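Local coordinates for protein response regulator aspartate phosphatase H (Bacillus subtilis, PDB 3Q15) that dephosphorylates the sporulation phosphotransferase Spo0F and also acts on the response regulator ComA, helping to keep competence and sporulation apart in time, at residues S10-K15 with Q40-M45; H244-A249 with F265-T270; F303-A308 with R317-L322. All blocks are in the same frame, centred on the assembly; numbering follows the deposited sequence.

The three contacts follow one another along an almost wholly helical chain, without overlap. Contact 1 joins helix 9-24 to the C-terminal part of helix 28-41 and the residues that follow it, in the N-terminal three-helix bundle. Contacts 2 and 3 lie in the large C-terminal TPR domain, their centres about 39 and 40 Å from that of contact 1. Contact 2 pairs helices 238-255 and 260-273, contact 3 helices 299-310 and 316-328; their centres are about 20 Å apart, and they touch where Phe265, Ser268 and Trp269 pack on Phe303 and Leu306. Contacts 2 and 3 thus continue one helical stack, whereas contact 1 belongs to a separate domain joined to it through a linker.

Contact 1: residues S10-K15 with Q40-M45; sequences SRVGVK and QDIQQM
Lys15 NZ meets Asp41 OD1 at 2.7 Å in a salt bridge that uses the syn lone pair of the carboxylate oxygen, the side facing OD2. The two side chains cross at about a right angle, and the bend of the lysine at its third torsion (chi3 -65°) turns the amine toward the carboxylate. Alongside this charged pair runs an apolar patch centred on Val12. Its CG2 methyl lies 3.9 Å from Asp41 CB, and the same methyl is 3.9 Å from Met45 SD. The other branch, CG1, approaches Ile42 CG1 at 4.1 Å, so that the two branches of one valine meet three side chains.

Farther out, Glu37 forms a second salt bridge to Lys15 NZ; the amine therefore has two acidic partners, which would be expected to keep it protonated. Leu51 of helix 49-67 packs on both Val12 and Met45, and Ile42 leans on Leu52 and Tyr55 of that helix. Met45 also packs on an aromatic side chain belonging to the chain of another protein. Val12 is buried while the salt bridge lies nearer the surface; the contact joins two helices of the N-terminal three-helix bundle of this Rap protein.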
loop_
_atom_site.group_PDB
_atom_site.type_symbol
_atom_site.label_atom_id
_atom_site.label_comp_id
_atom_site.label_asym_id
_atom_site.label_seq_id
_atom_site.Cartn_x
_atom_site.Cartn_y
_atom_site.Cartn_z
ATOM N N SER A 10 4.330 -2.999 -21.220
ATOM C CA SER A 10 5.276 -2.544 -20.209
ATOM C C SER A 10 6.707 -2.818 -20.664
ATOM O O SER A 10 7.620 -2.031 -20.399
ATOM C CB SER A 10 5.013 -3.246 -18.879
ATOM O OG SER A 10 5.290 -4.629 -18.988
ATOM N N ARG A 11 6.896 -3.941 -21.349
ATOM C CA ARG A 11 8.195 -4.283 -21.910
ATOM C C ARG A 11 8.591 -3.245 -22.950
ATOM O O ARG A 11 9.735 -2.799 -22.988
ATOM C CB ARG A 11 8.170 -5.678 -22.537
ATOM C CG ARG A 11 9.539 -6.195 -22.950
ATOM C CD ARG A 11 9.435 -7.564 -23.601
ATOM N NE ARG A 11 8.848 -8.555 -22.704
ATOM C CZ ARG A 11 8.421 -9.754 -23.090
ATOM N NH1 ARG A 11 8.507 -10.114 -24.365
ATOM N NH2 ARG A 11 7.902 -10.593 -22.202
ATOM N N VAL A 12 7.640 -2.852 -23.790
ATOM C CA VAL A 12 7.908 -1.834 -24.799
ATOM C C VAL A 12 8.114 -0.472 -24.142
ATOM O O VAL A 12 8.892 0.356 -24.625
ATOM C CB VAL A 12 6.779 -1.751 -25.835
ATOM C CG1 VAL A 12 7.057 -0.636 -26.832
ATOM C CG2 VAL A 12 6.626 -3.084 -26.550
ATOM N N GLY A 13 7.424 -0.254 -23.030
ATOM C CA GLY A 13 7.561 0.981 -22.280
ATOM C C GLY A 13 8.963 1.222 -21.747
ATOM O O GLY A 13 9.476 2.338 -21.827
ATOM N N VAL A 14 9.585 0.184 -21.195
ATOM C CA VAL A 14 10.923 0.330 -20.636
ATOM C C VAL A 14 11.988 0.508 -21.720
ATOM O O VAL A 14 13.016 1.135 -21.480
ATOM C CB VAL A 14 11.307 -0.829 -19.690
ATOM C CG1 VAL A 14 10.426 -0.814 -18.450
ATOM C CG2 VAL A 14 11.224 -2.167 -20.408
ATOM N N LYS A 15 11.742 -0.036 -22.908
ATOM C CA LYS A 15 12.650 0.182 -24.029
ATOM C C LYS A 15 12.567 1.637 -24.492
ATOM O O LYS A 15 13.576 2.234 -24.875
ATOM C CB LYS A 15 12.348 -0.771 -25.188
ATOM C CG LYS A 15 13.225 -0.540 -26.409
ATOM C CD LYS A 15 13.017 -1.609 -27.470
ATOM C CE LYS A 15 13.465 -2.977 -26.973
ATOM N NZ LYS A 15 13.404 -4.013 -28.042
ATOM N N GLN A 40 9.217 -1.716 -34.177
ATOM C CA GLN A 40 9.008 -3.109 -34.536
ATOM C C GLN A 40 8.203 -3.819 -33.455
ATOM O O GLN A 40 7.245 -4.534 -33.751
ATOM C CB GLN A 40 10.346 -3.819 -34.757
ATOM C CG GLN A 40 11.118 -3.321 -35.970
ATOM C CD GLN A 40 10.399 -3.611 -37.276
ATOM O OE1 GLN A 40 9.548 -4.499 -37.343
ATOM N NE2 GLN A 40 10.735 -2.859 -38.321
ATOM N N ASP A 41 8.591 -3.612 -32.200
ATOM C CA ASP A 41 7.933 -4.270 -31.078
ATOM C C ASP A 41 6.445 -3.938 -31.015
ATOM O O ASP A 41 5.624 -4.797 -30.692
ATOM C CB ASP A 41 8.608 -3.896 -29.755
ATOM C CG ASP A 41 10.068 -4.314 -29.705
ATOM O OD1 ASP A 41 10.826 -3.734 -28.899
ATOM O OD2 ASP A 41 10.455 -5.218 -30.475
ATOM N N ILE A 42 6.105 -2.690 -31.324
ATOM C CA ILE A 42 4.714 -2.244 -31.291
ATOM C C ILE A 42 3.827 -3.026 -32.263
ATOM O O ILE A 42 2.648 -3.263 -31.993
ATOM C CB ILE A 42 4.601 -0.732 -31.566
ATOM C CG1 ILE A 42 5.204 0.057 -30.401
ATOM C CG2 ILE A 42 3.155 -0.336 -31.782
ATOM C CD1 ILE A 42 5.090 1.550 -30.547
ATOM N N GLN A 43 4.405 -3.441 -33.386
ATOM C CA GLN A 43 3.673 -4.213 -34.385
ATOM C C GLN A 43 3.269 -5.583 -33.846
ATOM O O GLN A 43 2.464 -6.286 -34.456
ATOM C CB GLN A 43 4.512 -4.374 -35.655
ATOM C CG GLN A 43 4.977 -3.060 -36.262
ATOM C CD GLN A 43 5.801 -3.258 -37.522
ATOM O OE1 GLN A 43 5.898 -4.369 -38.047
ATOM N NE2 GLN A 43 6.400 -2.179 -38.012
ATOM N N GLN A 44 3.836 -5.957 -32.701
ATOM C CA GLN A 44 3.534 -7.236 -32.065
ATOM C C GLN A 44 3.089 -7.036 -30.616
ATOM O O GLN A 44 2.999 -7.992 -29.846
ATOM C CB GLN A 44 4.757 -8.156 -32.111
ATOM C CG GLN A 44 5.184 -8.570 -33.513
ATOM C CD GLN A 44 4.246 -9.588 -34.134
ATOM O OE1 GLN A 44 3.668 -9.351 -35.197
ATOM N NE2 GLN A 44 4.094 -10.733 -33.477
ATOM N N MET A 45 2.809 -5.789 -30.252
ATOM C CA MET A 45 2.467 -5.450 -28.873
ATOM C C MET A 45 0.981 -5.621 -28.584
ATOM O O MET A 45 0.138 -5.386 -29.450
ATOM C CB MET A 45 2.885 -4.011 -28.563
ATOM C CG MET A 45 2.631 -3.580 -27.122
ATOM S SD MET A 45 2.975 -1.832 -26.845
ATOM C CE MET A 45 1.669 -1.069 -27.807
#

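Contact 2: residues H244-A249 with F265-T270; sequences HFQKAA and FGLSWT
Phe245 reaches from helix 238-255 across to the backbone of Gly266 and Leu267 on helix 260-273, joining two neighbouring predicted tetratricopeptide repeats, TPR 4 and TPR 5. The short helical segments run nearly antiparallel, at 155°, with their axes 9.6 Å apart at closest approach. Such side-by-side helices, each turning back on the one before, build the TPR superhelix.

Phe245 begins at CB, which meets the CD1 methyl of Leu267 at 3.8 Å, with Leu267 CB only slightly farther off. CG lies against Leu267 N and CA, and CD1 also faces that nitrogen; CD2 is next to Leu267 CA. The amide nitrogen of Leu267 stands 3.6 Å above the ring plane, over its centre. On the same face, toward the rim, comes the carbonyl carbon of Gly266. CE1 touches Gly266 CA at 3.6 Å, and the tip of the ring, CZ, is 3.5 Å from Gly266 C. With no side chain on Gly266, the phenyl ring lies directly on the main chain of the opposing helix. Phe245 CE2, finally, is 3.1 Å from Thr270 OG1, which approaches the ring obliquely.

Two further helices pack against the pair. Ala229 and Asn230 of helix 218-235 touch Phe245, while Phe283 of helix 277-290 packs on Leu267. At the fringe, Gln246 CG has a looser contact with Leu267 CD2.

The hydroxyl of Thr270 is held by its own helix: OG1 lies beside the backbone N (chi1 -59°), turned back over the preceding turn. It donates a 2.8 Å hydrogen bond to Gly266 O. This carbonyl oxygen also accepts from Thr270 N, and the two donors arrive from opposite faces of its plane, OG1 standing 37° out of it.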
loop_
_atom_site.group_PDB
_atom_site.type_symbol
_atom_site.label_atom_id
_atom_site.label_comp_id
_atom_site.label_asym_id
_atom_site.label_seq_id
_atom_site.Cartn_x
_atom_site.Cartn_y
_atom_site.Cartn_z
ATOM N N HIS A 244 -29.870 -15.517 -10.452
ATOM C CA HIS A 244 -29.056 -14.585 -11.214
ATOM C C HIS A 244 -28.171 -15.291 -12.234
ATOM O O HIS A 244 -27.967 -14.778 -13.332
ATOM C CB HIS A 244 -28.248 -13.676 -10.286
ATOM C CG HIS A 244 -29.086 -12.669 -9.562
ATOM N ND1 HIS A 244 -29.813 -12.979 -8.434
ATOM C CD2 HIS A 244 -29.332 -11.361 -9.820
ATOM C CE1 HIS A 244 -30.460 -11.903 -8.019
ATOM N NE2 HIS A 244 -30.185 -10.909 -8.847
ATOM N N PHE A 245 -27.660 -16.470 -11.885
ATOM C CA PHE A 245 -26.894 -17.255 -12.847
ATOM C C PHE A 245 -27.714 -17.449 -14.119
ATOM O O PHE A 245 -27.219 -17.244 -15.227
ATOM C CB PHE A 245 -26.476 -18.614 -12.269
ATOM C CG PHE A 245 -25.224 -18.565 -11.436
ATOM C CD1 PHE A 245 -24.039 -18.069 -11.964
ATOM C CD2 PHE A 245 -25.225 -19.029 -10.132
ATOM C CE1 PHE A 245 -22.881 -18.024 -11.199
ATOM C CE2 PHE A 245 -24.076 -18.989 -9.361
ATOM C CZ PHE A 245 -22.900 -18.487 -9.895
ATOM N N GLN A 246 -28.976 -17.827 -13.952
ATOM C CA GLN A 246 -29.848 -18.073 -15.094
ATOM C C GLN A 246 -30.169 -16.793 -15.865
ATOM O O GLN A 246 -30.340 -16.824 -17.084
ATOM C CB GLN A 246 -31.116 -18.806 -14.655
ATOM C CG GLN A 246 -30.814 -20.185 -14.081
ATOM C CD GLN A 246 -32.052 -20.945 -13.653
ATOM O OE1 GLN A 246 -33.125 -20.366 -13.477
ATOM N NE2 GLN A 246 -31.908 -22.256 -13.483
ATOM N N LYS A 247 -30.234 -15.671 -15.159
ATOM C CA LYS A 247 -30.387 -14.382 -15.821
ATOM C C LYS A 247 -29.157 -14.073 -16.671
ATOM O O LYS A 247 -29.278 -13.639 -17.816
ATOM C CB LYS A 247 -30.620 -13.264 -14.802
ATOM C CG LYS A 247 -31.998 -13.282 -14.165
ATOM C CD LYS A 247 -32.193 -12.097 -13.236
ATOM C CE LYS A 247 -33.619 -12.034 -12.719
ATOM N NZ LYS A 247 -34.598 -11.915 -13.835
ATOM N N ALA A 248 -27.975 -14.299 -16.106
ATOM C CA ALA A 248 -26.729 -14.108 -16.837
ATOM C C ALA A 248 -26.643 -15.078 -18.010
ATOM O O ALA A 248 -26.177 -14.724 -19.090
ATOM C CB ALA A 248 -25.536 -14.284 -15.913
ATOM N N ALA A 249 -27.098 -16.308 -17.789
ATOM C CA ALA A 249 -27.109 -17.318 -18.838
ATOM C C ALA A 249 -27.950 -16.866 -20.028
ATOM O O ALA A 249 -27.515 -16.960 -21.176
ATOM C CB ALA A 249 -27.625 -18.646 -18.296
ATOM N N PHE A 265 -20.346 -22.645 -15.280
ATOM C CA PHE A 265 -19.564 -23.259 -14.212
ATOM C C PHE A 265 -20.049 -22.802 -12.838
ATOM O O PHE A 265 -20.120 -23.596 -11.902
ATOM C CB PHE A 265 -18.069 -22.974 -14.364
ATOM C CG PHE A 265 -17.256 -23.405 -13.175
ATOM C CD1 PHE A 265 -16.894 -24.731 -13.013
ATOM C CD2 PHE A 265 -16.869 -22.489 -12.210
ATOM C CE1 PHE A 265 -16.161 -25.138 -11.918
ATOM C CE2 PHE A 265 -16.127 -22.892 -11.109
ATOM C CZ PHE A 265 -15.775 -24.220 -10.965
ATOM N N GLY A 266 -20.373 -21.518 -12.721
ATOM C CA GLY A 266 -20.926 -20.988 -11.489
ATOM C C GLY A 266 -22.253 -21.649 -11.182
ATOM O O GLY A 266 -22.494 -22.111 -10.066
ATOM N N LEU A 267 -23.116 -21.701 -12.189
ATOM C CA LEU A 267 -24.413 -22.340 -12.052
ATOM C C LEU A 267 -24.255 -23.794 -11.610
ATOM O O LEU A 267 -24.913 -24.240 -10.672
ATOM C CB LEU A 267 -25.184 -22.258 -13.371
ATOM C CG LEU A 267 -26.615 -22.802 -13.402
ATOM C CD1 LEU A 267 -27.445 -22.239 -12.257
ATOM C CD2 LEU A 267 -27.272 -22.498 -14.739
ATOM N N SER A 268 -23.371 -24.525 -12.283
ATOM C CA SER A 268 -23.154 -25.940 -11.980
ATOM C C SER A 268 -22.620 -26.156 -10.566
ATOM O O SER A 268 -23.158 -26.958 -9.805
ATOM C CB SER A 268 -22.204 -26.570 -13.002
ATOM O OG SER A 268 -22.779 -26.566 -14.299
ATOM N N TRP A 269 -21.559 -25.436 -10.220
ATOM C CA TRP A 269 -20.960 -25.553 -8.899
ATOM C C TRP A 269 -22.003 -25.270 -7.823
ATOM O O TRP A 269 -22.125 -26.015 -6.853
ATOM C CB TRP A 269 -19.793 -24.576 -8.759
ATOM C CG TRP A 269 -18.967 -24.788 -7.528
ATOM C CD1 TRP A 269 -18.743 -25.971 -6.884
ATOM C CD2 TRP A 269 -18.255 -23.789 -6.788
ATOM N NE1 TRP A 269 -17.931 -25.770 -5.793
ATOM C CE2 TRP A 269 -17.620 -24.439 -5.711
ATOM C CE3 TRP A 269 -18.092 -22.407 -6.933
ATOM C CZ2 TRP A 269 -16.836 -23.755 -4.783
ATOM C CZ3 TRP A 269 -17.312 -21.728 -6.010
ATOM C CH2 TRP A 269 -16.694 -22.404 -4.949
ATOM N N THR A 270 -22.756 -24.191 -8.004
ATOM C CA THR A 270 -23.782 -23.800 -7.043
ATOM C C THR A 270 -24.845 -24.879 -6.892
ATOM O O THR A 270 -25.299 -25.165 -5.787
ATOM C CB THR A 270 -24.464 -22.481 -7.446
ATOM O OG1 THR A 270 -23.478 -21.445 -7.534
ATOM C CG2 THR A 270 -25.506 -22.083 -6.418
#

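Contact 3: residues F303-A308 with R317-L322; sequences FLFLQA and RKIHDL
The backbone hydrogen bond from Leu322 N to Lys318 O, 3.0 Å long, closes the helical turn that places both of these residues beside Leu304. Leu304 CB packs on Leu322 CD1 at 4.0 Å, and its own CD1 methyl lies 4.0 Å from Lys318 CE. The lysine chain bends at its second torsion (chi2 73°), bringing CE and NZ alongside the leucine. Leu322 CD1 goes deeper: it rests 3.6 Å from Phe305 N and also sits at the edge of the Phe305 ring, near its plane. From this ring, CE1 meets Ile319 CG2 at 3.9 Å, the two side chains crossing obliquely. Ala308 CB fits between Ile319 CG1 and Lys318 CB, a small side chain, consistent with the close approach of the helices at this end. The axes come within 9.2 Å, at 152° between their directions.

Asp315 ties the turn between the helices to both of them, through a backbone bond to Ala308 and a carboxylate bond to Lys318 N. The hairpin is flanked by helix 332-348, whose Cys338, Ser341 and Ala342 touch Phe305, whereas Phe303 and Leu306 direct helix 299-310 against helices 277-290 and 260-273.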
loop_
_atom_site.group_PDB
_atom_site.type_symbol
_atom_site.label_atom_id
_atom_site.label_comp_id
_atom_site.label_asym_id
_atom_site.label_seq_id
_atom_site.Cartn_x
_atom_site.Cartn_y
_atom_site.Cartn_z
ATOM N N PHE A 303 -14.688 -27.923 -14.917
ATOM C CA PHE A 303 -15.874 -28.702 -15.248
ATOM C C PHE A 303 -15.624 -30.169 -14.960
ATOM O O PHE A 303 -16.453 -30.838 -14.346
ATOM C CB PHE A 303 -16.273 -28.522 -16.710
ATOM C CG PHE A 303 -17.166 -27.339 -16.955
ATOM C CD1 PHE A 303 -18.430 -27.277 -16.386
ATOM C CD2 PHE A 303 -16.753 -26.298 -17.767
ATOM C CE1 PHE A 303 -19.262 -26.190 -16.615
ATOM C CE2 PHE A 303 -17.579 -25.207 -18.001
ATOM C CZ PHE A 303 -18.836 -25.152 -17.423
ATOM N N LEU A 304 -14.477 -30.669 -15.406
ATOM C CA LEU A 304 -14.142 -32.073 -15.210
ATOM C C LEU A 304 -14.040 -32.420 -13.726
ATOM O O LEU A 304 -14.383 -33.530 -13.317
ATOM C CB LEU A 304 -12.846 -32.425 -15.941
ATOM C CG LEU A 304 -12.945 -32.401 -17.468
ATOM C CD1 LEU A 304 -11.579 -32.607 -18.107
ATOM C CD2 LEU A 304 -13.940 -33.452 -17.954
ATOM N N PHE A 305 -13.575 -31.470 -12.921
ATOM C CA PHE A 305 -13.475 -31.703 -11.486
ATOM C C PHE A 305 -14.852 -31.818 -10.834
ATOM O O PHE A 305 -15.057 -32.633 -9.933
ATOM C CB PHE A 305 -12.662 -30.613 -10.790
ATOM C CG PHE A 305 -12.511 -30.839 -9.315
ATOM C CD1 PHE A 305 -11.501 -31.653 -8.827
ATOM C CD2 PHE A 305 -13.397 -30.264 -8.418
ATOM C CE1 PHE A 305 -11.364 -31.880 -7.470
ATOM C CE2 PHE A 305 -13.264 -30.487 -7.058
ATOM C CZ PHE A 305 -12.246 -31.297 -6.585
ATOM N N LEU A 306 -15.785 -30.989 -11.288
ATOM C CA LEU A 306 -17.153 -31.040 -10.792
ATOM C C LEU A 306 -17.762 -32.408 -11.041
ATOM O O LEU A 306 -18.365 -33.001 -10.146
ATOM C CB LEU A 306 -18.017 -29.969 -11.459
ATOM C CG LEU A 306 -17.840 -28.541 -10.963
ATOM C CD1 LEU A 306 -18.904 -27.645 -11.574
ATOM C CD2 LEU A 306 -17.916 -28.511 -9.449
ATOM N N GLN A 307 -17.612 -32.901 -12.266
ATOM C CA GLN A 307 -18.136 -34.212 -12.620
ATOM C C GLN A 307 -17.562 -35.275 -11.703
ATOM O O GLN A 307 -18.283 -36.144 -11.216
ATOM C CB GLN A 307 -17.787 -34.563 -14.066
ATOM C CG GLN A 307 -18.598 -33.832 -15.112
ATOM C CD GLN A 307 -18.342 -34.370 -16.505
ATOM O OE1 GLN A 307 -17.316 -35.000 -16.757
ATOM N NE2 GLN A 307 -19.278 -34.133 -17.414
ATOM N N ALA A 308 -16.256 -35.197 -11.472
ATOM C CA ALA A 308 -15.536 -36.253 -10.769
ATOM C C ALA A 308 -15.868 -36.316 -9.282
ATOM O O ALA A 308 -15.998 -37.403 -8.715
ATOM C CB ALA A 308 -14.034 -36.096 -10.971
ATOM N N ARG A 317 -9.385 -41.014 -9.231
ATOM C CA ARG A 317 -8.271 -40.986 -10.173
ATOM C C ARG A 317 -8.296 -39.715 -11.021
ATOM O O ARG A 317 -7.271 -39.053 -11.193
ATOM C CB ARG A 317 -8.266 -42.229 -11.068
ATOM C CG ARG A 317 -7.116 -42.266 -12.069
ATOM C CD ARG A 317 -7.087 -43.573 -12.848
ATOM N NE ARG A 317 -6.744 -44.710 -11.998
ATOM C CZ ARG A 317 -5.506 -45.161 -11.816
ATOM N NH1 ARG A 317 -4.488 -44.570 -12.429
ATOM N NH2 ARG A 317 -5.284 -46.201 -11.024
ATOM N N LYS A 318 -9.467 -39.376 -11.551
ATOM C CA LYS A 318 -9.611 -38.143 -12.314
ATOM C C LYS A 318 -9.201 -36.950 -11.456
ATOM O O LYS A 318 -8.498 -36.054 -11.918
ATOM C CB LYS A 318 -11.048 -37.961 -12.804
ATOM C CG LYS A 318 -11.222 -36.817 -13.799
ATOM C CD LYS A 318 -10.628 -37.162 -15.160
ATOM C CE LYS A 318 -10.910 -36.072 -16.188
ATOM N NZ LYS A 318 -10.482 -36.468 -17.562
ATOM N N ILE A 319 -9.643 -36.953 -10.202
ATOM C CA ILE A 319 -9.345 -35.867 -9.277
ATOM C C ILE A 319 -7.843 -35.691 -9.090
ATOM O O ILE A 319 -7.329 -34.572 -9.124
ATOM C CB ILE A 319 -10.007 -36.098 -7.905
ATOM C CG1 ILE A 319 -11.515 -35.874 -8.005
ATOM C CG2 ILE A 319 -9.400 -35.175 -6.858
ATOM C CD1 ILE A 319 -12.229 -35.927 -6.675
ATOM N N HIS A 320 -7.150 -36.809 -8.897
ATOM C CA HIS A 320 -5.707 -36.810 -8.717
ATOM C C HIS A 320 -4.977 -36.292 -9.950
ATOM O O HIS A 320 -4.001 -35.558 -9.834
ATOM C CB HIS A 320 -5.219 -38.218 -8.371
ATOM C CG HIS A 320 -3.730 -38.362 -8.400
ATOM N ND1 HIS A 320 -3.047 -38.803 -9.516
ATOM C CD2 HIS A 320 -2.793 -38.122 -7.456
ATOM C CE1 HIS A 320 -1.754 -38.829 -9.253
ATOM N NE2 HIS A 320 -1.570 -38.420 -8.011
ATOM N N ASP A 321 -5.449 -36.680 -11.131
ATOM C CA ASP A 321 -4.831 -36.234 -12.375
ATOM C C ASP A 321 -5.009 -34.730 -12.577
ATOM O O ASP A 321 -4.090 -34.044 -13.028
ATOM C CB ASP A 321 -5.401 -36.995 -13.574
ATOM C CG ASP A 321 -5.085 -38.479 -13.529
ATOM O OD1 ASP A 321 -5.962 -39.279 -13.914
ATOM O OD2 ASP A 321 -3.962 -38.847 -13.113
ATOM N N LEU A 322 -6.191 -34.223 -12.237
ATOM C CA LEU A 322 -6.480 -32.799 -12.378
ATOM C C LEU A 322 -5.660 -31.963 -11.402
ATOM O O LEU A 322 -5.059 -30.959 -11.786
ATOM C CB LEU A 322 -7.974 -32.524 -12.193
ATOM C CG LEU A 322 -8.880 -33.070 -13.301
ATOM C CD1 LEU A 322 -10.334 -33.128 -12.847
ATOM C CD2 LEU A 322 -8.726 -32.244 -14.571
#